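Local atomic coordinates of homoserine O-acetyltransferase (Bacillus anthracis str. 'Ames Ancestor', PDB entry 3I1I), a protein that probably catalyses transfer of an acetyl group from acetyl-CoA to the hydroxyl of homoserine, an early step in bacterial methionine synthesis. Residues Gly59-His64 against Asn101-Thr106; Asn191-Ala196 against Ala286-Asp291; Ala199-Pro204 against Ser279-Ala284; Met227-Asn230 against Phe236-Thr239; Thr239-Asn244 against Glu261-Lys266. One frame throughout, in Å; residues are numbered along the deposited sequence. Where two conformers were deposited one is given.

Contact 1: Gly59-His64 against Asn101-Thr106; sequences GKYTAH and NPHVIT
A face-to-face aromatic stack between Y61 and H103 joins two surface loops of the alpha/beta hydrolase fold, one following strand 44-48 and the other following strand 87-91. The ring centroids lie 4.2 Å apart and the planes are tilted by 21°, so the rings overlap without being quite parallel. Overlap is unequal: CD2 of Y61 sits above the centre of the imidazole, whereas ND1 of H103 lies above the rim of the phenol ring. Y61 CD2 is 3.7 Å from H103 NE2, one of several pairs at that distance. The two side chains enter from opposite sides and slide past each other. H103 is presented by a type I beta turn from N101 to V104, in which N101 OD1 takes the backbone N-H of H103 at 2.9 Å, an Asx turn. On the other loop T62 forms an ST turn, its OG1 accepting from H64 N at 3.2 Å. The phenol hydroxyl of Y61 reaches beyond the stack to hydrogen-bond E32. No hydrogen bond crosses between the segments, so dispersion and ring electrostatics account for the attraction; a protonated H103 would probably add cation-pi character, the imidazole lying flat on the phenol.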
# COMPACT_ATOMS: atom_id res chain seq x y z
N GLY A 59 -17.34 -29.44 -0.57
CA GLY A 59 -17.30 -30.58 -1.47
C GLY A 59 -16.35 -30.35 -2.61
O GLY A 59 -15.41 -29.54 -2.51
N LYS A 60 -16.58 -31.13 -3.68
CA LYS A 60 -15.71 -31.15 -4.86
C LYS A 60 -16.51 -31.28 -6.12
O LYS A 60 -17.59 -31.88 -6.12
CB LYS A 60 -14.77 -32.34 -4.82
CG LYS A 60 -14.11 -32.64 -3.48
CD LYS A 60 -12.95 -33.62 -3.69
CE LYS A 60 -12.18 -33.89 -2.42
NZ LYS A 60 -10.83 -34.52 -2.67
N TYR A 61 -15.95 -30.74 -7.19
CA TYR A 61 -16.56 -30.78 -8.50
C TYR A 61 -16.20 -32.07 -9.28
O TYR A 61 -16.92 -32.47 -10.19
CB TYR A 61 -16.14 -29.58 -9.33
CG TYR A 61 -16.62 -28.24 -8.84
CD1 TYR A 61 -17.98 -27.98 -8.65
CD2 TYR A 61 -15.72 -27.20 -8.61
CE1 TYR A 61 -18.42 -26.73 -8.21
CE2 TYR A 61 -16.14 -25.97 -8.18
CZ TYR A 61 -17.50 -25.74 -7.98
OH TYR A 61 -17.92 -24.51 -7.56
N THR A 62 -15.06 -32.68 -8.98
CA THR A 62 -14.73 -34.03 -9.51
C THR A 62 -14.08 -34.77 -8.35
O THR A 62 -13.58 -34.15 -7.40
CB THR A 62 -13.74 -33.99 -10.72
OG1 THR A 62 -12.40 -33.83 -10.25
CG2 THR A 62 -14.07 -32.83 -11.68
N ALA A 63 -14.07 -36.10 -8.41
CA ALA A 63 -13.45 -36.86 -7.33
C ALA A 63 -11.92 -36.73 -7.33
O ALA A 63 -11.27 -37.12 -6.38
CB ALA A 63 -13.89 -38.32 -7.35
N HIS A 64 -11.33 -36.15 -8.37
CA HIS A 64 -9.88 -35.94 -8.39
C HIS A 64 -9.48 -34.50 -8.05
O HIS A 64 -8.35 -34.11 -8.31
CB HIS A 64 -9.26 -36.38 -9.74
CG HIS A 64 -9.74 -35.59 -10.92
ND1 HIS A 64 -9.25 -34.33 -11.24
CD2 HIS A 64 -10.67 -35.88 -11.87
CE1 HIS A 64 -9.86 -33.88 -12.32
NE2 HIS A 64 -10.73 -34.79 -12.73
N ASN A 101 -11.10 -18.47 -13.57
CA ASN A 101 -11.51 -19.81 -13.12
C ASN A 101 -12.79 -20.23 -13.85
O ASN A 101 -13.76 -19.52 -13.80
CB ASN A 101 -11.68 -19.82 -11.60
CG ASN A 101 -12.19 -21.11 -11.05
OD1 ASN A 101 -12.60 -22.01 -11.77
ND2 ASN A 101 -12.22 -21.19 -9.74
N PRO A 102 -12.76 -21.37 -14.55
CA PRO A 102 -13.86 -21.78 -15.41
C PRO A 102 -15.10 -22.29 -14.69
O PRO A 102 -16.15 -22.39 -15.31
CB PRO A 102 -13.24 -22.92 -16.24
CG PRO A 102 -12.24 -23.52 -15.33
CD PRO A 102 -11.64 -22.33 -14.61
N HIS A 103 -14.97 -22.59 -13.40
CA HIS A 103 -16.13 -22.88 -12.57
C HIS A 103 -16.90 -21.65 -12.09
O HIS A 103 -17.91 -21.81 -11.39
CB HIS A 103 -15.69 -23.61 -11.32
CG HIS A 103 -15.15 -24.97 -11.58
ND1 HIS A 103 -15.92 -25.98 -12.13
CD2 HIS A 103 -13.92 -25.49 -11.39
CE1 HIS A 103 -15.17 -27.07 -12.24
NE2 HIS A 103 -13.96 -26.80 -11.79
N VAL A 104 -16.44 -20.43 -12.39
CA VAL A 104 -17.02 -19.22 -11.82
C VAL A 104 -17.98 -18.60 -12.81
O VAL A 104 -17.65 -18.44 -13.97
CB VAL A 104 -15.89 -18.24 -11.46
CG1 VAL A 104 -16.40 -16.79 -11.24
CG2 VAL A 104 -15.08 -18.80 -10.26
N ILE A 105 -19.18 -18.25 -12.38
CA ILE A 105 -20.11 -17.57 -13.28
C ILE A 105 -20.55 -16.25 -12.63
O ILE A 105 -21.23 -16.25 -11.60
CB ILE A 105 -21.37 -18.47 -13.60
CG1 ILE A 105 -20.92 -19.78 -14.29
CG2 ILE A 105 -22.39 -17.71 -14.46
CD1 ILE A 105 -21.86 -20.98 -14.06
N THR A 106 -20.15 -15.14 -13.24
CA THR A 106 -20.26 -13.83 -12.60
C THR A 106 -20.59 -12.79 -13.65
O THR A 106 -20.49 -13.06 -14.84
CB THR A 106 -18.93 -13.42 -11.92
OG1 THR A 106 -19.19 -12.38 -10.97
CG2 THR A 106 -17.88 -12.95 -12.93

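Contact 2: Asn191-Ala196 against Ala286-Asp291; sequences NVAQNA and AVLLHD
A193 and L288 meet in a buried helix-helix contact between helices 186-202 and 277-289. Both helices belong to the largely helical excursion of the alpha/beta hydrolase fold that leaves the central sheet after strand 174-178 and rejoins it at strand 309-313, consistent with the lid of homoserine acetyltransferases. The principle illustrated is that a small residue lets two helices come close: A193 CA and L288 CA are 5.8 Å apart. Their side chains face each other, with A193 CB 3.6 Å from L288 CB. Contact at this level is between the first carbons of the side chains, with no longer chain interposed. L288 turns its CG anti to the backbone N (chi1 158°), which carries CD1 toward the partner helix, beside the methyl of A193 and up to the backbone N of Q194. The amide side chain of Q194 leads off in another direction, where NE2 bonds E198 and also N265 of the second subunit. Near the end of segment 286-291, H290 N bonds V287 O at 3.1 Å, and the carbonyl of L288 receives R243 of the second subunit. An apolar seam inside one chain is thus flanked by polar bonds to another, and H290 NE2 ties the segment that follows the helix to N181 O. L288 CD1 stands 3.9 Å from A193 CB and 4.0 Å from Q194 N.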
# COMPACT_ATOMS: atom_id res chain seq x y z
N ASN A 191 -6.69 1.49 4.37
CA ASN A 191 -5.39 0.82 4.31
C ASN A 191 -5.42 -0.34 3.37
O ASN A 191 -4.44 -0.60 2.72
CB ASN A 191 -4.87 0.38 5.69
CG ASN A 191 -3.40 0.65 5.85
OD1 ASN A 191 -2.87 1.58 5.26
ND2 ASN A 191 -2.74 -0.17 6.64
N VAL A 192 -6.55 -1.01 3.27
CA VAL A 192 -6.67 -2.16 2.39
C VAL A 192 -7.57 -1.95 1.17
O VAL A 192 -7.27 -2.50 0.14
CB VAL A 192 -7.12 -3.41 3.21
CG1 VAL A 192 -7.26 -4.61 2.33
CG2 VAL A 192 -6.09 -3.66 4.34
N ALA A 193 -8.65 -1.19 1.23
CA ALA A 193 -9.45 -0.99 -0.01
C ALA A 193 -8.98 0.20 -0.88
O ALA A 193 -8.66 0.03 -2.05
CB ALA A 193 -10.93 -0.90 0.29
N GLN A 194 -8.92 1.41 -0.32
CA GLN A 194 -8.47 2.57 -1.10
C GLN A 194 -7.04 2.36 -1.63
O GLN A 194 -6.79 2.51 -2.83
CB GLN A 194 -8.48 3.85 -0.26
CG GLN A 194 -8.09 5.07 -1.07
CD GLN A 194 -7.99 6.37 -0.30
OE1 GLN A 194 -8.16 6.41 0.92
NE2 GLN A 194 -7.71 7.46 -1.02
N ASN A 195 -6.11 2.04 -0.74
CA ASN A 195 -4.75 1.81 -1.14
C ASN A 195 -4.59 0.73 -2.22
O ASN A 195 -3.72 0.86 -3.12
CB ASN A 195 -3.87 1.50 0.07
CG ASN A 195 -3.58 2.74 0.93
OD1 ASN A 195 -3.85 3.88 0.51
ND2 ASN A 195 -3.05 2.51 2.14
N ALA A 196 -5.41 -0.31 -2.16
CA ALA A 196 -5.34 -1.38 -3.17
C ALA A 196 -5.82 -0.86 -4.52
O ALA A 196 -5.17 -1.03 -5.55
CB ALA A 196 -6.15 -2.63 -2.74
N ALA A 286 -16.66 -2.28 -3.18
CA ALA A 286 -17.80 -2.80 -2.43
C ALA A 286 -17.46 -2.88 -0.95
O ALA A 286 -18.30 -2.58 -0.08
CB ALA A 286 -18.24 -4.20 -2.98
N VAL A 287 -16.24 -3.35 -0.65
CA VAL A 287 -15.88 -3.54 0.74
C VAL A 287 -15.81 -2.18 1.41
O VAL A 287 -16.30 -1.98 2.52
CB VAL A 287 -14.52 -4.28 0.91
CG1 VAL A 287 -13.97 -4.04 2.36
CG2 VAL A 287 -14.65 -5.80 0.53
N LEU A 288 -15.17 -1.23 0.74
CA LEU A 288 -15.00 0.10 1.31
C LEU A 288 -16.34 0.86 1.49
O LEU A 288 -16.49 1.64 2.43
CB LEU A 288 -14.02 0.87 0.43
CG LEU A 288 -13.84 2.35 0.27
CD1 LEU A 288 -12.74 2.44 -0.78
CD2 LEU A 288 -15.10 3.05 -0.20
N LEU A 289 -17.29 0.58 0.60
CA LEU A 289 -18.64 1.13 0.72
C LEU A 289 -19.51 0.42 1.75
O LEU A 289 -20.60 0.93 2.03
CB LEU A 289 -19.36 1.06 -0.63
CG LEU A 289 -18.88 2.02 -1.71
CD1 LEU A 289 -19.55 1.69 -3.02
CD2 LEU A 289 -19.08 3.49 -1.27
N HIS A 290 -19.09 -0.74 2.29
CA HIS A 290 -19.96 -1.52 3.14
C HIS A 290 -20.41 -0.80 4.43
O HIS A 290 -19.61 -0.48 5.30
CB HIS A 290 -19.36 -2.87 3.52
CG HIS A 290 -20.16 -3.62 4.53
ND1 HIS A 290 -21.42 -4.11 4.26
CD2 HIS A 290 -19.91 -3.90 5.84
CE1 HIS A 290 -21.91 -4.68 5.35
NE2 HIS A 290 -21.01 -4.57 6.32
N ASP A 291 -21.73 -0.67 4.57
CA ASP A 291 -22.37 0.15 5.59
C ASP A 291 -23.85 -0.17 5.64
O ASP A 291 -24.62 0.33 4.80
CB ASP A 291 -22.24 1.62 5.20
CG ASP A 291 -22.77 2.56 6.27
OD1 ASP A 291 -23.17 2.06 7.35
OD2 ASP A 291 -22.76 3.81 6.03

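Contact 3: Ala199-Pro204 against Ser279-Ala284; sequences AIRLDP and SWMYTA
Neither flat group here, the indole of W280 or the guanidinium of R201, meets its partner squarely: a methyl approaches each at a slant, I200 CD1 the indole and M281 CE the guanidinium. The indole also meets the ring of F51, with the planes at about 60°. These residues join helix 186-202 near its C-terminal end to helix 277-289 in the helical region, probably the lid, of the alpha/beta hydrolase fold. I200 CD1 is the wedge, fitting between neighbouring residues of the facing helix, 3.8 Å from W280 CD1 and equally far from M281 CG. With CG anti to the backbone N (chi1 -171°), the indole of W280 lies toward helix 217-228, and its CD1 meets the methyl. M281, a selenomethionine, goes the other way and lies across the extended chain of R201 at about a right angle. Behind the interface, S279 O accepts from both T283 N and T283 OG1, which arrive from opposite faces of the carbonyl plane. V254 of the second subunit packs on both R201 and M281. A rotation of 23° about CG-SE (chi3) brings CE of M281 to 3.7 Å from R201 NH1 and 4.0 Å from R201 NE.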
# COMPACT_ATOMS: atom_id res chain seq x y z
N ALA A 199 -3.17 1.43 -5.86
CA ALA A 199 -1.99 0.70 -6.32
C ALA A 199 -2.20 0.12 -7.75
O ALA A 199 -1.34 0.25 -8.62
CB ALA A 199 -1.61 -0.42 -5.31
N ILE A 200 -3.37 -0.44 -8.01
CA ILE A 200 -3.68 -0.92 -9.36
C ILE A 200 -3.71 0.25 -10.42
O ILE A 200 -3.14 0.14 -11.51
CB ILE A 200 -5.00 -1.73 -9.38
CG1 ILE A 200 -4.93 -2.89 -8.37
CG2 ILE A 200 -5.26 -2.26 -10.77
CD1 ILE A 200 -6.30 -3.53 -7.99
N ARG A 201 -4.36 1.36 -10.08
CA ARG A 201 -4.43 2.52 -11.00
C ARG A 201 -3.05 3.10 -11.29
O ARG A 201 -2.82 3.67 -12.38
CB ARG A 201 -5.30 3.65 -10.45
CG ARG A 201 -6.81 3.32 -10.34
CD ARG A 201 -7.71 4.60 -10.09
NE ARG A 201 -9.09 4.20 -10.33
CZ ARG A 201 -9.90 4.68 -11.28
NH1 ARG A 201 -11.13 4.15 -11.42
NH2 ARG A 201 -9.53 5.71 -12.06
N LEU A 202 -2.15 2.99 -10.32
CA LEU A 202 -0.85 3.62 -10.45
C LEU A 202 0.02 2.87 -11.47
O LEU A 202 0.84 3.48 -12.18
CB LEU A 202 -0.17 3.72 -9.08
CG LEU A 202 1.12 4.55 -9.05
CD1 LEU A 202 0.89 6.01 -9.57
CD2 LEU A 202 1.72 4.52 -7.63
N ASP A 203 -0.15 1.55 -11.52
CA ASP A 203 0.53 0.74 -12.49
C ASP A 203 0.17 1.19 -13.91
O ASP A 203 -0.99 1.14 -14.29
CB ASP A 203 0.14 -0.72 -12.27
CG ASP A 203 1.07 -1.68 -12.96
OD1 ASP A 203 1.77 -1.30 -13.94
OD2 ASP A 203 1.07 -2.85 -12.50
N PRO A 204 1.16 1.64 -14.70
CA PRO A 204 0.89 2.03 -16.10
C PRO A 204 0.35 0.90 -16.99
O PRO A 204 -0.28 1.16 -18.01
CB PRO A 204 2.25 2.49 -16.63
CG PRO A 204 3.24 2.29 -15.54
CD PRO A 204 2.58 1.76 -14.31
N SER A 279 -11.73 -6.39 -11.58
CA SER A 279 -12.63 -7.09 -10.72
C SER A 279 -12.24 -6.85 -9.25
O SER A 279 -13.09 -6.59 -8.37
CB SER A 279 -12.64 -8.58 -11.04
OG SER A 279 -13.32 -8.84 -12.25
N TRP A 280 -10.94 -6.95 -9.01
CA TRP A 280 -10.40 -6.71 -7.68
C TRP A 280 -10.77 -5.30 -7.22
O TRP A 280 -11.20 -5.14 -6.11
CB TRP A 280 -8.88 -6.89 -7.68
CG TRP A 280 -8.31 -6.85 -6.31
CD1 TRP A 280 -8.12 -5.75 -5.50
CD2 TRP A 280 -7.90 -7.98 -5.56
NE1 TRP A 280 -7.61 -6.14 -4.29
CE2 TRP A 280 -7.46 -7.50 -4.30
CE3 TRP A 280 -7.84 -9.35 -5.83
CZ2 TRP A 280 -6.98 -8.35 -3.31
CZ3 TRP A 280 -7.38 -10.20 -4.84
CH2 TRP A 280 -6.93 -9.69 -3.60
N MSE A 281 -10.61 -4.30 -8.09
CA MSE A 281 -10.95 -2.93 -7.71
C MSE A 281 -12.44 -2.81 -7.31
O MSE A 281 -12.73 -2.19 -6.28
CB MSE A 281 -10.73 -1.91 -8.85
CG MSE A 281 -9.31 -1.70 -9.33
SE MSE A 281 -9.34 -0.24 -10.70
CE MSE A 281 -10.92 0.64 -10.22
N TYR A 282 -13.35 -3.33 -8.14
CA TYR A 282 -14.80 -3.19 -7.88
C TYR A 282 -15.20 -3.85 -6.57
O TYR A 282 -15.99 -3.28 -5.79
CB TYR A 282 -15.64 -3.76 -9.01
CG TYR A 282 -15.89 -2.78 -10.11
CD1 TYR A 282 -14.97 -2.60 -11.11
CD2 TYR A 282 -17.04 -2.00 -10.15
CE1 TYR A 282 -15.17 -1.68 -12.12
CE2 TYR A 282 -17.25 -1.08 -11.17
CZ TYR A 282 -16.31 -0.94 -12.15
OH TYR A 282 -16.45 -0.05 -13.18
N THR A 283 -14.59 -5.00 -6.30
CA THR A 283 -14.86 -5.75 -5.06
C THR A 283 -14.26 -4.98 -3.88
O THR A 283 -14.93 -4.82 -2.87
CB THR A 283 -14.29 -7.18 -5.14
OG1 THR A 283 -14.84 -7.81 -6.29
CG2 THR A 283 -14.64 -8.02 -3.90
N ALA A 284 -13.03 -4.45 -4.02
CA ALA A 284 -12.46 -3.56 -2.98
C ALA A 284 -13.37 -2.35 -2.74
O ALA A 284 -13.63 -1.96 -1.59
CB ALA A 284 -11.01 -3.12 -3.31

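Contact 4: Met227-Asn230 against Phe236-Thr239; sequences MFMN and FYET
The hydroxyl of Y237 is gripped from two directions: its OH donates to F228 O at 2.5 Å, a length that is uncertain at this resolution, and receives the backbone N-H of F232. The first bond lies in the carbonyl plane of F228, on a lone pair, with a C=O...O angle of 142°. A buried phenol thereby takes up a main-chain carbonyl in the last turn of helix 217-228, while the chain there turns back through N230 N to M227 O (3.0 Å). With its far end held, the ring is also sandwiched. Over one face comes the methyl CE of selenomethionine M229, a CH-pi contact 3.8 Å from the ring centroid and 3.5 Å from Y237 CD1. The neighbouring SE adds an oblique Met-aromatic contact at 4.5 Å from the centroid. M229 reaches this place because its chain folds twice, at chi2 (-54°) and chi3 (-58°), curling the methyl over the ring instead of running past it. F236 CD2 lies above the opposite face, toward the rim, and F228 CE2 closes the edge, 4.0 Å from Y237 CE1. The hydroxyl bonds and the groups over both faces probably restrict rotation of the ring. Around it, helix 259-270 backs F228 and M229 through L267, T268 and I264, V192 of helix 186-202 packs on N230, and I186 of the second subunit rests on Y237, placing the junction of helices 217-228 and 234-240 at the subunit interface.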
# COMPACT_ATOMS: atom_id res chain seq x y z
N MSE A 227 -3.62 -6.79 1.56
CA MSE A 227 -4.65 -7.58 2.23
C MSE A 227 -4.01 -8.73 3.04
O MSE A 227 -4.35 -8.95 4.21
CB MSE A 227 -5.65 -8.13 1.21
CG MSE A 227 -6.98 -8.49 1.79
SE MSE A 227 -8.29 -8.94 0.39
CE MSE A 227 -7.54 -10.64 -0.14
N PHE A 228 -3.08 -9.45 2.41
CA PHE A 228 -2.42 -10.58 3.06
C PHE A 228 -1.73 -10.18 4.37
O PHE A 228 -1.80 -10.89 5.36
CB PHE A 228 -1.37 -11.18 2.08
CG PHE A 228 -0.62 -12.32 2.65
CD1 PHE A 228 -1.19 -13.59 2.66
CD2 PHE A 228 0.61 -12.14 3.23
CE1 PHE A 228 -0.53 -14.69 3.24
CE2 PHE A 228 1.32 -13.24 3.82
CZ PHE A 228 0.74 -14.51 3.81
N MSE A 229 -1.05 -9.05 4.36
CA MSE A 229 -0.37 -8.59 5.56
C MSE A 229 -1.31 -8.10 6.68
O MSE A 229 -0.83 -7.81 7.75
CB MSE A 229 0.65 -7.48 5.28
CG MSE A 229 1.77 -7.88 4.35
SE MSE A 229 2.71 -9.46 4.93
CE MSE A 229 3.30 -8.85 6.73
N ASN A 230 -2.62 -8.06 6.48
CA ASN A 230 -3.54 -7.84 7.61
C ASN A 230 -4.45 -9.02 7.92
O ASN A 230 -5.31 -8.94 8.84
CB ASN A 230 -4.36 -6.57 7.36
CG ASN A 230 -3.52 -5.31 7.50
OD1 ASN A 230 -3.10 -4.94 8.64
ND2 ASN A 230 -3.17 -4.69 6.33
N PHE A 236 1.94 -14.07 13.78
CA PHE A 236 1.95 -15.05 12.73
C PHE A 236 3.06 -14.75 11.73
O PHE A 236 3.76 -15.68 11.33
CB PHE A 236 0.61 -15.14 12.00
CG PHE A 236 0.62 -16.08 10.82
CD1 PHE A 236 0.35 -17.41 10.99
CD2 PHE A 236 0.92 -15.60 9.55
CE1 PHE A 236 0.35 -18.30 9.89
CE2 PHE A 236 0.94 -16.45 8.45
CZ PHE A 236 0.63 -17.82 8.61
N TYR A 237 3.21 -13.50 11.31
CA TYR A 237 4.22 -13.18 10.27
C TYR A 237 5.66 -13.27 10.84
O TYR A 237 6.60 -13.64 10.12
CB TYR A 237 4.00 -11.79 9.68
CG TYR A 237 2.58 -11.55 9.19
CD1 TYR A 237 2.20 -11.93 7.92
CD2 TYR A 237 1.64 -10.94 10.01
CE1 TYR A 237 0.91 -11.71 7.48
CE2 TYR A 237 0.35 -10.73 9.58
CZ TYR A 237 -0.01 -11.12 8.31
OH TYR A 237 -1.27 -10.91 7.85
N GLU A 238 5.79 -12.93 12.12
CA GLU A 238 7.06 -12.92 12.80
C GLU A 238 7.64 -14.34 12.91
O GLU A 238 8.85 -14.52 12.68
CB GLU A 238 6.91 -12.31 14.20
CG GLU A 238 8.18 -11.81 14.80
CD GLU A 238 8.77 -10.54 14.10
OE1 GLU A 238 8.01 -9.74 13.49
OE2 GLU A 238 10.02 -10.36 14.15
N THR A 239 6.79 -15.32 13.21
CA THR A 239 7.22 -16.73 13.26
C THR A 239 7.14 -17.48 11.94
O THR A 239 7.89 -18.41 11.74
CB THR A 239 6.45 -17.51 14.32
OG1 THR A 239 5.05 -17.47 13.98
CG2 THR A 239 6.66 -16.86 15.71

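Contact 5: Thr239-Asn244 against Glu261-Lys266; sequences TTYPRN and EKEINK
The exit from helix 234-240 packs on helix 259-270 through Y241, the first residue to leave helical geometry, whose ring meets I264 and E263. I264 contributes its longer branch: CG1 stands over the centre of the ring, 4.0 Å from the centroid and only 12° off the ring normal, a well-centred CH-pi contact. The branch crosses the tyrosine side chain at about a right angle, and I264 CD1 comes to 4.0 Å from Y241 CD1. On the opposite face T240 CG2 lies 3.5 Å above the plane, displaced toward the rim, and the ring is thus clasped between its own neighbour in sequence and the facing helix. Both helices belong to the helical excursion between strands 174-178 and 309-313 of the alpha/beta hydrolase fold, probably its lid, and F228, F260 and L267 add further packing on the tyrosine. E263 completes the contact at the edge. Extended beyond CG, its chain runs antiparallel to Y241 and brings OE2 near the ring plane at the CB/CD2 corner, 3.5 Å from both Y241 CA and Y241 CB and 3.8 Å from Y241 CD2, with the carboxylate turned 50° from the ring. A weak attraction to the C-H groups there is possible. Just beyond, R243 leaves the helix pair for the second subunit, where its NH2 bonds N184 O.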
# COMPACT_ATOMS: atom_id res chain seq x y z
N THR A 239 6.79 -15.32 13.21
CA THR A 239 7.22 -16.73 13.26
C THR A 239 7.14 -17.48 11.94
O THR A 239 7.89 -18.41 11.74
CB THR A 239 6.45 -17.51 14.32
OG1 THR A 239 5.05 -17.47 13.98
CG2 THR A 239 6.66 -16.86 15.71
N THR A 240 6.27 -17.11 11.02
CA THR A 240 6.16 -17.87 9.77
C THR A 240 7.17 -17.44 8.70
O THR A 240 7.62 -18.28 7.90
CB THR A 240 4.71 -17.80 9.18
OG1 THR A 240 3.79 -18.22 10.19
CG2 THR A 240 4.53 -18.67 7.92
N TYR A 241 7.51 -16.14 8.67
CA TYR A 241 8.54 -15.63 7.77
C TYR A 241 9.59 -14.89 8.61
O TYR A 241 9.71 -13.64 8.57
CB TYR A 241 7.90 -14.72 6.69
CG TYR A 241 6.60 -15.27 6.20
CD1 TYR A 241 5.39 -14.85 6.76
CD2 TYR A 241 6.57 -16.27 5.21
CE1 TYR A 241 4.19 -15.37 6.35
CE2 TYR A 241 5.36 -16.82 4.80
CZ TYR A 241 4.17 -16.36 5.37
OH TYR A 241 2.97 -16.87 4.99
N PRO A 242 10.35 -15.64 9.41
CA PRO A 242 11.20 -14.98 10.40
C PRO A 242 12.36 -14.23 9.76
O PRO A 242 12.83 -14.58 8.67
CB PRO A 242 11.72 -16.15 11.25
CG PRO A 242 11.76 -17.33 10.32
CD PRO A 242 10.67 -17.08 9.28
N ARG A 243 12.83 -13.22 10.46
CA ARG A 243 13.98 -12.47 9.99
C ARG A 243 15.25 -13.32 9.98
O ARG A 243 15.55 -14.00 10.92
CB ARG A 243 14.15 -11.24 10.89
CG ARG A 243 15.13 -10.21 10.35
CD ARG A 243 15.13 -8.94 11.24
NE ARG A 243 13.98 -8.09 10.98
CZ ARG A 243 13.92 -7.17 10.02
NH1 ARG A 243 14.94 -6.94 9.21
NH2 ARG A 243 12.82 -6.42 9.86
N ASN A 244 15.99 -13.25 8.90
CA ASN A 244 17.33 -13.84 8.81
C ASN A 244 18.34 -12.74 9.18
O ASN A 244 18.54 -11.81 8.41
CB ASN A 244 17.58 -14.36 7.41
CG ASN A 244 18.99 -14.90 7.22
OD1 ASN A 244 19.94 -14.57 7.95
ND2 ASN A 244 19.14 -15.72 6.20
N GLU A 261 10.85 -10.98 2.57
CA GLU A 261 10.22 -10.34 1.43
C GLU A 261 10.05 -11.32 0.26
O GLU A 261 9.01 -11.30 -0.42
CB GLU A 261 11.00 -9.11 0.98
CG GLU A 261 10.83 -7.88 1.86
CD GLU A 261 11.78 -6.76 1.48
OE1 GLU A 261 13.02 -6.90 1.67
OE2 GLU A 261 11.28 -5.72 0.98
N LYS A 262 11.07 -12.16 0.04
CA LYS A 262 11.03 -13.19 -0.99
C LYS A 262 9.92 -14.22 -0.76
O LYS A 262 9.16 -14.51 -1.68
CB LYS A 262 12.35 -13.93 -1.08
CG LYS A 262 13.41 -13.16 -1.85
CD LYS A 262 14.76 -13.81 -1.79
CE LYS A 262 15.79 -12.88 -2.40
NZ LYS A 262 17.21 -13.40 -2.18
N GLU A 263 9.85 -14.78 0.44
CA GLU A 263 8.78 -15.74 0.76
C GLU A 263 7.41 -15.08 0.51
O GLU A 263 6.62 -15.58 -0.27
CB GLU A 263 8.92 -16.28 2.18
CG GLU A 263 10.24 -17.03 2.39
CD GLU A 263 10.82 -17.04 3.85
OE1 GLU A 263 11.80 -17.81 4.04
OE2 GLU A 263 10.33 -16.32 4.79
N ILE A 264 7.17 -13.92 1.09
CA ILE A 264 5.88 -13.25 0.94
C ILE A 264 5.61 -12.84 -0.51
O ILE A 264 4.49 -13.00 -0.96
CB ILE A 264 5.72 -12.08 1.93
CG1 ILE A 264 5.68 -12.62 3.36
CG2 ILE A 264 4.47 -11.26 1.61
CD1 ILE A 264 6.06 -11.64 4.45
N ASN A 265 6.60 -12.37 -1.24
CA ASN A 265 6.40 -12.09 -2.67
C ASN A 265 5.92 -13.33 -3.42
O ASN A 265 4.98 -13.26 -4.23
CB ASN A 265 7.67 -11.64 -3.34
CG ASN A 265 7.97 -10.18 -3.14
OD1 ASN A 265 7.25 -9.47 -2.42
ND2 ASN A 265 9.07 -9.72 -3.72
N LYS A 266 6.55 -14.47 -3.13
CA LYS A 266 6.19 -15.70 -3.81
C LYS A 266 4.73 -16.07 -3.56
O LYS A 266 4.00 -16.36 -4.51
CB LYS A 266 7.11 -16.84 -3.36
CG LYS A 266 7.14 -18.00 -4.30
CD LYS A 266 8.45 -18.85 -4.09
CE LYS A 266 8.20 -20.28 -3.54
NZ LYS A 266 8.39 -21.38 -4.61

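How the contacts relate
Contacts 2 to 5 form one connected helical body, whereas contact 1 stands apart, its centre 26 to 31 Å from theirs, though its nearest atoms come within about 6 Å of contact 3, without touching. Contacts 2 and 3 are successive levels of the same helix pair, centres 11 Å apart, joined where A193 CB meets A284 O at 3.5 Å. Contacts 4 and 5 are closer still, centres 9 Å apart, sharing T239 and touching through F228 CZ and Y241 OH at 3.4 Å. V192 CG2 against N230 ND2, 3.7 Å, links contact 2 to contact 4. The side chain of N230 lies near, without touching, a probable S155-H351-D318 catalytic triad. Through R243, contact 5 reaches contact 2 of the second subunit.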